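Local coordinates for protein CPI (Ascaris lumbricoides, PDB 4IT7) that probably inhibits cysteine-type endopeptidases as a cystatin-family protein, at residues Q28-A33 and I105-C110. Numbering follows the deposited sequence.
Sequences QRINAA and ITIKEC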
# COMPACT_ATOMS: atom_id res chain seq x y z
N GLN A 28 1.69 -1.84 -5.57
CA GLN A 28 1.57 -2.64 -6.77
C GLN A 28 0.22 -3.33 -6.84
O GLN A 28 -0.42 -3.40 -7.87
CB GLN A 28 2.65 -3.67 -6.77
CG GLN A 28 4.02 -3.16 -7.13
CD GLN A 28 4.95 -4.34 -7.31
OE1 GLN A 28 4.93 -5.27 -6.51
NE2 GLN A 28 5.72 -4.34 -8.39
N ARG A 29 -0.24 -3.81 -5.71
CA ARG A 29 -1.56 -4.40 -5.65
C ARG A 29 -2.68 -3.38 -5.92
O ARG A 29 -3.62 -3.65 -6.63
CB ARG A 29 -1.73 -5.05 -4.28
CG ARG A 29 -2.10 -6.52 -4.26
CD ARG A 29 -0.95 -7.48 -4.60
NE ARG A 29 0.40 -6.90 -4.64
CZ ARG A 29 1.53 -7.59 -4.46
NH1 ARG A 29 2.73 -6.99 -4.55
NH2 ARG A 29 1.48 -8.90 -4.19
N ILE A 30 -2.61 -2.20 -5.33
CA ILE A 30 -3.63 -1.17 -5.59
C ILE A 30 -3.64 -0.87 -7.09
O ILE A 30 -4.67 -0.92 -7.70
CB ILE A 30 -3.33 0.13 -4.79
CG1 ILE A 30 -3.43 -0.14 -3.28
CG2 ILE A 30 -4.22 1.29 -5.26
CD1 ILE A 30 -2.79 0.93 -2.39
N ASN A 31 -2.48 -0.68 -7.68
CA ASN A 31 -2.42 -0.32 -9.08
C ASN A 31 -2.92 -1.43 -10.01
O ASN A 31 -3.64 -1.13 -10.99
CB ASN A 31 -0.97 0.12 -9.45
CG ASN A 31 -0.72 1.62 -9.13
OD1 ASN A 31 -1.65 2.44 -9.13
ND2 ASN A 31 0.52 1.96 -8.85
N ALA A 32 -2.57 -2.69 -9.70
CA ALA A 32 -3.00 -3.91 -10.47
C ALA A 32 -4.51 -4.11 -10.51
O ALA A 32 -5.10 -4.45 -11.55
CB ALA A 32 -2.29 -5.16 -9.96
N ALA A 33 -5.15 -3.83 -9.38
CA ALA A 33 -6.59 -4.01 -9.20
C ALA A 33 -7.47 -2.76 -9.52
O ALA A 33 -8.69 -2.90 -9.74
CB ALA A 33 -6.84 -4.44 -7.78
N ILE A 105 -2.00 -10.02 0.62
CA ILE A 105 -2.25 -8.55 0.71
C ILE A 105 -3.70 -8.22 0.31
O ILE A 105 -4.09 -8.46 -0.82
CB ILE A 105 -1.23 -7.77 -0.15
CG1 ILE A 105 0.15 -7.95 0.43
CG2 ILE A 105 -1.56 -6.28 -0.18
CD1 ILE A 105 1.25 -7.55 -0.52
N THR A 106 -4.47 -7.69 1.25
CA THR A 106 -5.87 -7.29 1.04
C THR A 106 -5.99 -5.77 1.03
O THR A 106 -5.66 -5.12 2.03
CB THR A 106 -6.72 -7.82 2.20
OG1 THR A 106 -6.66 -9.25 2.20
CG2 THR A 106 -8.14 -7.38 2.07
N ILE A 107 -6.45 -5.19 -0.08
CA ILE A 107 -6.81 -3.76 -0.06
C ILE A 107 -8.18 -3.66 0.50
O ILE A 107 -9.11 -4.13 -0.12
CB ILE A 107 -6.86 -3.10 -1.45
CG1 ILE A 107 -5.67 -3.50 -2.33
CG2 ILE A 107 -7.02 -1.57 -1.28
CD1 ILE A 107 -4.31 -3.22 -1.73
N LYS A 108 -8.31 -3.01 1.65
CA LYS A 108 -9.51 -3.05 2.45
C LYS A 108 -10.53 -1.99 2.02
O LYS A 108 -11.76 -2.22 2.01
CB LYS A 108 -9.10 -2.86 3.91
CG LYS A 108 -9.79 -3.77 4.91
CD LYS A 108 -9.27 -5.19 4.84
CE LYS A 108 -10.23 -6.16 5.52
NZ LYS A 108 -11.49 -6.44 4.75
N GLU A 109 -10.02 -0.82 1.66
CA GLU A 109 -10.83 0.29 1.18
C GLU A 109 -9.84 1.36 0.78
O GLU A 109 -8.82 1.49 1.44
CB GLU A 109 -11.72 0.85 2.29
CG GLU A 109 -11.06 2.00 3.04
CD GLU A 109 -11.92 2.57 4.14
OE1 GLU A 109 -12.93 1.93 4.52
OE2 GLU A 109 -11.58 3.67 4.61
N CYS A 110 -10.12 2.07 -0.31
CA CYS A 110 -9.56 3.41 -0.61
C CYS A 110 -10.67 4.50 -0.63
O CYS A 110 -11.80 4.25 -1.03
CB CYS A 110 -8.84 3.46 -1.96
SG CYS A 110 -7.37 2.41 -2.20
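Ile30 and Ile107 make the tightest contact between the last turns of helix 17-33 and strand 102-112. Ile107 CD1 lies 3.6 Å from Ile30 CG1, and the two side chains cross at about a right angle. The Ile107 chain folds at its second torsion (chi2 -56°), which puts its terminal methyl against both Ile30 and Arg29. That methyl meets the aliphatic base of the arginine, where Ile107 CD1 is 4.1 Å from Arg29 CB.

The second contact sets Arg29 against Ile105. The arginine chain bends twice, at chi2 (75°) and again at chi3, and its flat end is turned over the isoleucine. Ile105 CD1 covers one guanidinium face, 3.9 Å above the plane and over its centre. Nearer the backbone, Ile105 CG2 packs against Arg29 CG at 4.1 Å. Arg29 NH1 makes a weak hydrogen bond to Lys25 O, one turn earlier in the helix.

No hydrogen bond joins the two segments. Their axes pass 9.1 Å apart at an angle of 70°, with the helix lying across the strand. Strand 102-112 is an edge strand of the antiparallel sheet and pairs with strand 88-97. Ile105 and Ile107 both touch Val92 of that strand as well as the helix. Beyond them, Lys108 and Glu109 share Thr91 as their backbone partner, a classic beta bulge in the pairing with strand 88-97. Cys110 then ties the strand to its neighbour through a disulfide with Cys90.

This is the cystatin fold, in which a long helix rests on a curved antiparallel sheet. Here the helix is held to the edge strand by aliphatic packing and by one guanidinium face. The contact therefore rests on van der Waals packing, with Arg29 offering carbon and a flat face to the strand while NE and NH1 are hydrogen-bonded elsewhere.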